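PDB 3CGX: putative nucleotide-diphospho-sugar transferase from Desulfovibrio desulfuricans subsp. desulfuricans, which is of unknown function in detail but, as a GT-A-like protein, probably transfers a sugar from a nucleotide-diphospho-sugar donor. Local coordinates for residues Y36-L50 / M109-Q122. Residues are numbered along the deposited sequence; the frame is centred on the assembly and turned at random. Where two conformers were deposited one is given.
Sequences YRHFVQDMLQGLARL and MGSDIPDYPCELVQ
Two groups hold the hydroxyl of S111: Y36 OH donates to S111 OG at 2.7 Å, and the same OG is bonded to the backbone carbonyl oxygen of F10. Y36 OH in turn accepts a hydrogen bond from the backbone N of K12. A chi1 of 174° swings the Y36 ring away from the backbone nitrogen and carries the phenol to the loop, and S111 OG lies in the plane of the ring. One turn after Y36, the ring of F39 receives P114 CG over the centre of one face, 3.7 Å from the F39 centroid and only 11° off the normal, a CH-pi contact; Y36 CA lies over the opposite face, offset toward the rim. In this GT-A-like alpha/beta fold, the loop following strand 105-109 thus runs along helix 29-47, and its D112, salt-bridged to K20, lies beside a bound imidazole. The side chains of M43 and M109, both selenomethionines, reach toward each other tip to tip, CE to CE 3.6 Å. M43 bends at chi3 (73°), which also brings its CE to I113 CG1 at 3.7 Å. Farther along, L47 CD2 rests against M109 SE at 4.0 Å, and L50 CD1 packs crosswise on V121 CG1 at 3.8 Å.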
ATOM      1  N   TYR A  36      -7.393   1.947  10.519  1.00 21.19           N
ATOM      2  CA  TYR A  36      -6.192   1.568   9.758  1.00 21.70           C
ATOM      3  C   TYR A  36      -5.876   0.081   9.994  1.00 23.28           C
ATOM      4  O   TYR A  36      -5.543  -0.662   9.065  1.00 23.77           O
ATOM      5  CB  TYR A  36      -4.995   2.515  10.065  1.00 20.55           C
ATOM      6  CG  TYR A  36      -3.727   2.011   9.387  1.00 19.98           C
ATOM      7  CD1 TYR A  36      -3.594   2.039   8.004  1.00 21.40           C
ATOM      8  CD2 TYR A  36      -2.673   1.473  10.143  1.00 25.26           C
ATOM      9  CE1 TYR A  36      -2.447   1.511   7.371  1.00 26.41           C
ATOM     10  CE2 TYR A  36      -1.528   0.976   9.526  1.00 22.48           C
ATOM     11  CZ  TYR A  36      -1.422   0.974   8.147  1.00 26.49           C
ATOM     12  OH  TYR A  36      -0.323   0.475   7.494  1.00 23.59           O
ATOM     13  N   ARG A  37      -6.055  -0.369  11.232  1.00 23.36           N
ATOM     14  CA  ARG A  37      -5.854  -1.793  11.568  1.00 23.78           C
ATOM     15  C   ARG A  37      -6.695  -2.652  10.646  1.00 24.44           C
ATOM     16  O   ARG A  37      -6.212  -3.641  10.045  1.00 21.49           O
ATOM     17  CB  ARG A  37      -6.171  -2.025  13.032  1.00 23.71           C
ATOM     18  CG  ARG A  37      -6.146  -3.464  13.474  1.00 26.07           C
ATOM     19  CD  ARG A  37      -6.619  -3.597  14.930  1.00 27.01           C
ATOM     20  NE  ARG A  37      -5.566  -3.162  15.814  1.00 34.24           N
ATOM     21  CZ  ARG A  37      -4.626  -3.979  16.299  1.00 37.47           C
ATOM     22  NH1 ARG A  37      -4.666  -5.268  16.011  1.00 32.44           N
ATOM     23  NH2 ARG A  37      -3.675  -3.512  17.104  1.00 31.59           N
ATOM     24  N   HIS A  38      -7.951  -2.244  10.485  1.00 22.81           N
ATOM     25  CA  HIS A  38      -8.868  -2.968   9.602  1.00 22.87           C
ATOM     26  C   HIS A  38      -8.558  -2.816   8.109  1.00 21.10           C
ATOM     27  O   HIS A  38      -8.843  -3.768   7.335  1.00 23.60           O
ATOM     28  CB  HIS A  38     -10.318  -2.606   9.934  1.00 24.92           C
ATOM     29  CG  HIS A  38     -10.777  -3.289  11.180  1.00 29.20           C
ATOM     30  ND1 HIS A  38     -11.276  -4.575  11.165  1.00 32.39           N
ATOM     31  CD2 HIS A  38     -10.655  -2.942  12.484  1.00 37.52           C
ATOM     32  CE1 HIS A  38     -11.527  -4.955  12.407  1.00 35.96           C
ATOM     33  NE2 HIS A  38     -11.155  -3.986  13.226  1.00 32.54           N
ATOM     34  N   PHE A  39      -7.992  -1.683   7.710  1.00 22.70           N
ATOM     35  CA  PHE A  39      -7.582  -1.496   6.306  1.00 23.04           C
ATOM     36  C   PHE A  39      -6.607  -2.628   6.001  1.00 22.85           C
ATOM     37  O   PHE A  39      -6.704  -3.320   4.975  1.00 24.27           O
ATOM     38  CB  PHE A  39      -6.815  -0.210   6.060  1.00 21.59           C
ATOM     39  CG  PHE A  39      -7.644   1.070   6.090  1.00 22.46           C
ATOM     40  CD1 PHE A  39      -8.955   1.098   6.535  1.00 20.79           C
ATOM     41  CD2 PHE A  39      -7.036   2.276   5.786  1.00 24.82           C
ATOM     42  CE1 PHE A  39      -9.648   2.295   6.604  1.00 23.48           C
ATOM     43  CE2 PHE A  39      -7.743   3.493   5.861  1.00 25.98           C
ATOM     44  CZ  PHE A  39      -9.049   3.472   6.302  1.00 20.78           C
ATOM     45  N   VAL A  40      -5.654  -2.804   6.919  1.00 20.98           N
ATOM     46  CA  VAL A  40      -4.564  -3.758   6.709  1.00 21.86           C
ATOM     47  C   VAL A  40      -5.072  -5.205   6.681  1.00 24.28           C
ATOM     48  O   VAL A  40      -4.766  -6.011   5.776  1.00 23.28           O
ATOM     49  CB  VAL A  40      -3.381  -3.557   7.731  1.00 22.58           C
ATOM     50  CG1 VAL A  40      -2.394  -4.706   7.632  1.00 23.07           C
ATOM     51  CG2 VAL A  40      -2.650  -2.189   7.501  1.00 19.48           C
ATOM     52  N   GLN A  41      -5.853  -5.545   7.691  1.00 26.28           N
ATOM     53  CA  GLN A  41      -6.491  -6.868   7.739  1.00 25.81           C
ATOM     54  C   GLN A  41      -7.274  -7.208   6.505  1.00 29.26           C
ATOM     55  O   GLN A  41      -7.168  -8.304   5.973  1.00 27.46           O
ATOM     56  CB  GLN A  41      -7.427  -6.992   8.942  1.00 27.11           C
ATOM     57  CG  GLN A  41      -6.668  -7.052  10.216  1.00 27.17           C
ATOM     58  CD  GLN A  41      -7.550  -6.988  11.440  1.00 36.31           C
ATOM     59  OE1 GLN A  41      -7.059  -6.643  12.494  1.00 24.43           O
ATOM     60  NE2 GLN A  41      -8.869  -7.311  11.310  1.00 29.02           N
ATOM     61  N   ASP A  42      -8.099  -6.288   6.056  1.00 25.14           N
ATOM     62  CA  ASP A  42      -8.903  -6.536   4.886  1.00 24.40           C
ATOM     63  C   ASP A  42      -8.062  -6.716   3.635  1.00 26.61           C
ATOM     64  O   ASP A  42      -8.326  -7.631   2.833  1.00 27.19           O
ATOM     65  CB  ASP A  42      -9.931  -5.410   4.632  1.00 25.03           C
ATOM     66  CG  ASP A  42     -11.016  -5.339   5.704  1.00 31.31           C
ATOM     67  OD1 ASP A  42     -11.140  -6.281   6.478  1.00 28.34           O
ATOM     68  OD2 ASP A  42     -11.699  -4.308   5.776  1.00 30.63           O
HETATM   69  N   MSE A  43      -7.068  -5.847   3.441  1.00 23.79           N
HETATM   70  CA  MSE A  43      -6.198  -5.970   2.251  1.00 25.33           C
HETATM   71  C   MSE A  43      -5.428  -7.291   2.263  1.00 26.32           C
HETATM   72  O   MSE A  43      -5.322  -7.949   1.222  1.00 23.75           O
HETATM   73  CB  MSE A  43      -5.249  -4.778   2.134  1.00 24.10           C
HETATM   74  CG  MSE A  43      -5.946  -3.429   1.882  1.00 23.70           C
HETATM   75 SE   MSE A  43      -4.685  -2.008   1.712  0.75 27.61          SE
HETATM   76  CE  MSE A  43      -3.996  -2.476  -0.080  1.00 26.24           C
ATOM     77  N   LEU A  44      -4.937  -7.684   3.426  1.00 25.74           N
ATOM     78  CA  LEU A  44      -4.183  -8.948   3.594  1.00 26.63           C
ATOM     79  C   LEU A  44      -5.007 -10.163   3.209  1.00 32.66           C
ATOM     80  O   LEU A  44      -4.515 -11.074   2.516  1.00 29.83           O
ATOM     81  CB  LEU A  44      -3.611  -9.078   5.022  1.00 30.67           C
ATOM     82  CG  LEU A  44      -2.806 -10.337   5.354  1.00 37.18           C
ATOM     83  CD1 LEU A  44      -1.520 -10.310   4.539  1.00 41.50           C
ATOM     84  CD2 LEU A  44      -2.540 -10.488   6.901  1.00 39.23           C
ATOM     85  N   GLN A  45      -6.271 -10.159   3.612  1.00 29.41           N
ATOM     86  CA  GLN A  45      -7.177 -11.234   3.276  1.00 34.52           C
ATOM     87  C   GLN A  45      -7.293 -11.393   1.759  1.00 34.98           C
ATOM     88  O   GLN A  45      -7.259 -12.519   1.231  1.00 32.88           O
ATOM     89  CB  GLN A  45      -8.546 -10.986   3.938  1.00 33.44           C
ATOM     90  CG  GLN A  45      -9.579 -12.026   3.639  1.00 45.49           C
ATOM     91  CD  GLN A  45     -10.818 -11.829   4.491  1.00 57.78           C
ATOM     92  OE1 GLN A  45     -11.112 -10.714   4.966  1.00 64.73           O
ATOM     93  NE2 GLN A  45     -11.539 -12.906   4.713  1.00 61.79           N
ATOM     94  N   GLY A  46      -7.415 -10.271   1.074  1.00 32.46           N
ATOM     95  CA  GLY A  46      -7.438 -10.224  -0.379  1.00 32.72           C
ATOM     96  C   GLY A  46      -6.103 -10.617  -1.047  1.00 35.48           C
ATOM     97  O   GLY A  46      -6.068 -11.453  -1.948  1.00 36.11           O
ATOM     98  N   LEU A  47      -4.995 -10.051  -0.575  1.00 29.69           N
ATOM     99  CA  LEU A  47      -3.661 -10.360  -1.120  1.00 30.67           C
ATOM    100  C   LEU A  47      -3.182 -11.801  -0.871  1.00 33.50           C
ATOM    101  O   LEU A  47      -2.584 -12.415  -1.771  1.00 31.44           O
ATOM    102  CB  LEU A  47      -2.614  -9.427  -0.532  1.00 29.04           C
ATOM    103  CG  LEU A  47      -2.806  -7.952  -0.901  1.00 26.83           C
ATOM    104  CD1 LEU A  47      -1.748  -7.121  -0.136  1.00 22.72           C
ATOM    105  CD2 LEU A  47      -2.764  -7.737  -2.460  1.00 25.20           C
ATOM    106  N   ALA A  48      -3.451 -12.306   0.340  1.00 34.07           N
ATOM    107  CA  ALA A  48      -3.024 -13.653   0.774  1.00 37.70           C
ATOM    108  C   ALA A  48      -3.640 -14.733  -0.090  1.00 39.08           C
ATOM    109  O   ALA A  48      -3.177 -15.863  -0.097  1.00 41.12           O
ATOM    110  CB  ALA A  48      -3.333 -13.905   2.256  1.00 36.04           C
ATOM    111  N   ARG A  49      -4.629 -14.374  -0.883  1.00 39.45           N
ATOM    112  CA  ARG A  49      -5.246 -15.341  -1.780  1.00 39.86           C
ATOM    113  C   ARG A  49      -4.678 -15.329  -3.203  1.00 39.77           C
ATOM    114  O   ARG A  49      -5.076 -16.169  -4.009  1.00 43.36           O
ATOM    115  CB  ARG A  49      -6.772 -15.130  -1.823  1.00 43.95           C
ATOM    116  CG  ARG A  49      -7.506 -15.440  -0.477  1.00 48.50           C
ATOM    117  CD  ARG A  49      -8.989 -14.977  -0.452  1.00 52.40           C
ATOM    118  N   LEU A  50      -3.755 -14.418  -3.542  1.00 36.78           N
ATOM    119  CA  LEU A  50      -3.265 -14.287  -4.947  1.00 32.39           C
ATOM    120  C   LEU A  50      -2.196 -15.303  -5.361  1.00 31.52           C
ATOM    121  O   LEU A  50      -1.753 -16.040  -4.538  1.00 33.08           O
ATOM    122  CB  LEU A  50      -2.695 -12.908  -5.226  1.00 31.93           C
ATOM    123  CG  LEU A  50      -3.717 -11.787  -4.997  1.00 35.89           C
ATOM    124  CD1 LEU A  50      -3.079 -10.438  -5.244  1.00 29.34           C
ATOM    125  CD2 LEU A  50      -4.958 -12.040  -5.872  1.00 32.30           C
HETATM  126  N   MSE A 109       3.298  -2.212  -2.740  1.00 20.25           N
HETATM  127  CA  MSE A 109       2.166  -1.361  -2.549  1.00 21.39           C
HETATM  128  C   MSE A 109       1.961  -0.987  -1.124  1.00 23.41           C
HETATM  129  O   MSE A 109       2.412  -1.685  -0.215  1.00 23.06           O
HETATM  130  CB  MSE A 109       0.937  -2.094  -3.053  1.00 25.32           C
HETATM  131  CG  MSE A 109       0.532  -3.289  -2.232  1.00 27.38           C
HETATM  132 SE   MSE A 109      -0.862  -4.287  -3.267  0.75 28.49          SE
HETATM  133  CE  MSE A 109      -2.277  -2.989  -3.230  1.00 25.74           C
ATOM    134  N   GLY A 110       1.246   0.109  -0.938  1.00 22.73           N
ATOM    135  CA  GLY A 110       0.954   0.614   0.390  1.00 23.85           C
ATOM    136  C   GLY A 110      -0.343   0.071   0.976  1.00 23.41           C
ATOM    137  O   GLY A 110      -1.045  -0.748   0.371  1.00 25.78           O
ATOM    138  N   SER A 111      -0.672   0.562   2.158  1.00 21.16           N
ATOM    139  CA  SER A 111      -1.775  -0.005   2.905  1.00 23.20           C
ATOM    140  C   SER A 111      -2.878   1.003   3.235  1.00 26.18           C
ATOM    141  O   SER A 111      -3.644   0.795   4.187  1.00 25.69           O
ATOM    142  CB  SER A 111      -1.231  -0.601   4.224  1.00 23.26           C
ATOM    143  OG  SER A 111      -0.296   0.241   4.832  1.00 21.98           O
ATOM    144  N   ASP A 112      -2.957   2.051   2.428  1.00 27.65           N
ATOM    145  CA  ASP A 112      -3.932   3.155   2.627  1.00 28.72           C
ATOM    146  C   ASP A 112      -5.071   3.136   1.612  1.00 26.54           C
ATOM    147  O   ASP A 112      -5.795   4.114   1.500  1.00 26.87           O
ATOM    148  CB  ASP A 112      -3.205   4.527   2.496  1.00 28.16           C
ATOM    149  CG  ASP A 112      -2.156   4.715   3.555  1.00 39.88           C
ATOM    150  OD1 ASP A 112      -2.483   4.621   4.768  1.00 37.62           O
ATOM    151  OD2 ASP A 112      -0.982   4.843   3.178  1.00 42.24           O
ATOM    152  N   ILE A 113      -5.232   1.996   0.927  1.00 25.12           N
ATOM    153  CA  ILE A 113      -6.215   1.815  -0.131  1.00 24.91           C
ATOM    154  C   ILE A 113      -7.046   0.561   0.077  1.00 25.03           C
ATOM    155  O   ILE A 113      -7.038  -0.371  -0.788  1.00 24.46           O
ATOM    156  CB  ILE A 113      -5.509   1.822  -1.562  1.00 24.59           C
ATOM    157  CG1 ILE A 113      -4.322   0.858  -1.632  1.00 28.12           C
ATOM    158  CG2 ILE A 113      -5.091   3.264  -1.983  1.00 26.66           C
ATOM    159  CD1 ILE A 113      -3.867   0.589  -3.034  1.00 25.87           C
ATOM    160  N   PRO A 114      -7.833   0.547   1.172  1.00 24.33           N
ATOM    161  CA  PRO A 114      -8.452  -0.692   1.624  1.00 24.60           C
ATOM    162  C   PRO A 114      -9.440  -1.300   0.670  1.00 25.44           C
ATOM    163  O   PRO A 114      -9.690  -2.481   0.725  1.00 25.26           O
ATOM    164  CB  PRO A 114      -9.120  -0.278   2.926  1.00 26.87           C
ATOM    165  CG  PRO A 114      -9.379   1.169   2.777  1.00 25.53           C
ATOM    166  CD  PRO A 114      -8.204   1.679   2.061  1.00 23.03           C
ATOM    167  N   ASP A 115     -10.013  -0.496  -0.203  1.00 25.71           N
ATOM    168  CA  ASP A 115     -11.009  -1.007  -1.148  1.00 25.57           C
ATOM    169  C   ASP A 115     -10.416  -1.402  -2.505  1.00 24.46           C
ATOM    170  O   ASP A 115     -11.147  -1.588  -3.482  1.00 21.03           O
ATOM    171  CB  ASP A 115     -12.152  -0.007  -1.410  1.00 22.39           C
ATOM    172  CG  ASP A 115     -11.686   1.321  -2.025  1.00 25.57           C
ATOM    173  OD1 ASP A 115     -10.512   1.756  -1.892  1.00 22.34           O
ATOM    174  OD2 ASP A 115     -12.549   1.991  -2.644  1.00 28.22           O
ATOM    175  N   TYR A 116      -9.095  -1.443  -2.598  1.00 22.65           N
ATOM    176  CA  TYR A 116      -8.492  -1.708  -3.874  1.00 25.30           C
ATOM    177  C   TYR A 116      -8.793  -3.141  -4.288  1.00 26.98           C
ATOM    178  O   TYR A 116      -8.526  -4.057  -3.531  1.00 26.46           O
ATOM    179  CB  TYR A 116      -6.985  -1.543  -3.825  1.00 22.22           C
ATOM    180  CG  TYR A 116      -6.349  -1.437  -5.202  1.00 17.28           C
ATOM    181  CD1 TYR A 116      -6.450  -0.258  -5.944  1.00 19.04           C
ATOM    182  CD2 TYR A 116      -5.625  -2.471  -5.741  1.00 19.75           C
ATOM    183  CE1 TYR A 116      -5.856  -0.132  -7.192  1.00 26.75           C
ATOM    184  CE2 TYR A 116      -5.017  -2.343  -6.981  1.00 22.39           C
ATOM    185  CZ  TYR A 116      -5.145  -1.183  -7.696  1.00 20.58           C
ATOM    186  OH  TYR A 116      -4.528  -1.041  -8.938  1.00 20.60           O
ATOM    187  N   PRO A 117      -9.306  -3.345  -5.505  1.00 26.38           N
ATOM    188  CA  PRO A 117      -9.580  -4.746  -5.848  1.00 26.14           C
ATOM    189  C   PRO A 117      -8.324  -5.591  -6.100  1.00 23.86           C
ATOM    190  O   PRO A 117      -7.469  -5.245  -6.903  1.00 27.77           O
ATOM    191  CB  PRO A 117     -10.485  -4.637  -7.078  1.00 28.11           C
ATOM    192  CG  PRO A 117     -10.461  -3.223  -7.521  1.00 29.57           C
ATOM    193  CD  PRO A 117      -9.525  -2.445  -6.638  1.00 27.02           C
ATOM    194  N   CYS A 118      -8.261  -6.710  -5.392  0.50 21.74           N
ATOM    195  CA  CYS A 118      -7.118  -7.601  -5.464  0.50 23.55           C
ATOM    196  C   CYS A 118      -6.818  -8.005  -6.908  0.50 23.31           C
ATOM    197  O   CYS A 118      -5.659  -8.088  -7.280  0.50 21.04           O
ATOM    198  CB  CYS A 118      -7.253  -8.832  -4.534  0.50 23.65           C
ATOM    199  SG  CYS A 118      -8.640 -10.039  -4.730  0.50 24.35           S
ATOM    200  N   GLU A 119      -7.864  -8.155  -7.715  1.00 22.93           N
ATOM    201  CA  GLU A 119      -7.700  -8.644  -9.071  1.00 20.80           C
ATOM    202  C   GLU A 119      -6.856  -7.662  -9.846  1.00 20.72           C
ATOM    203  O   GLU A 119      -6.241  -8.042 -10.822  1.00 19.01           O
ATOM    204  CB  GLU A 119      -9.022  -8.941  -9.797  1.00 23.79           C
ATOM    205  CG  GLU A 119     -10.074  -7.839  -9.795  1.00 25.80           C
ATOM    206  CD  GLU A 119     -11.032  -7.915  -8.651  1.00 27.55           C
ATOM    207  OE1 GLU A 119     -10.587  -8.097  -7.509  1.00 26.02           O
ATOM    208  OE2 GLU A 119     -12.244  -7.749  -8.903  1.00 23.60           O
ATOM    209  N   LEU A 120      -6.812  -6.391  -9.437  1.00 20.46           N
ATOM    210  CA  LEU A 120      -5.944  -5.426 -10.155  1.00 21.65           C
ATOM    211  C   LEU A 120      -4.455  -5.630  -9.835  1.00 23.02           C
ATOM    212  O   LEU A 120      -3.579  -5.359 -10.643  1.00 23.87           O
ATOM    213  CB  LEU A 120      -6.351  -3.967  -9.900  1.00 24.89           C
ATOM    214  CG  LEU A 120      -7.662  -3.549 -10.591  1.00 29.45           C
ATOM    215  CD1 LEU A 120      -7.984  -2.078 -10.317  1.00 24.35           C
ATOM    216  CD2 LEU A 120      -7.565  -3.823 -12.077  1.00 26.16           C
ATOM    217  N   VAL A 121      -4.201  -6.139  -8.653  1.00 20.96           N
ATOM    218  CA  VAL A 121      -2.832  -6.508  -8.239  1.00 22.43           C
ATOM    219  C   VAL A 121      -2.389  -7.718  -9.042  1.00 22.54           C
ATOM    220  O   VAL A 121      -1.230  -7.780  -9.510  1.00 23.70           O
ATOM    221  CB  VAL A 121      -2.758  -6.832  -6.738  1.00 23.52           C
ATOM    222  CG1 VAL A 121      -1.308  -7.245  -6.329  1.00 22.55           C
ATOM    223  CG2 VAL A 121      -3.213  -5.639  -5.927  1.00 25.23           C
ATOM    224  N   GLN A 122      -3.308  -8.674  -9.180  1.00 22.29           N
ATOM    225  CA  GLN A 122      -3.064  -9.824 -10.053  1.00 22.22           C
ATOM    226  C   GLN A 122      -2.866  -9.378 -11.508  1.00 20.92           C
ATOM    227  O   GLN A 122      -1.966  -9.840 -12.210  1.00 18.40           O
ATOM    228  CB  GLN A 122      -4.188 -10.822  -9.988  1.00 20.24           C
ATOM    229  CG  GLN A 122      -3.914 -12.083 -10.766  1.00 22.07           C
ATOM    230  CD  GLN A 122      -2.825 -12.889 -10.127  1.00 30.96           C
ATOM    231  OE1 GLN A 122      -2.968 -13.331  -8.983  1.00 23.90           O
ATOM    232  NE2 GLN A 122      -1.715 -13.070 -10.842  1.00 38.20           N
TER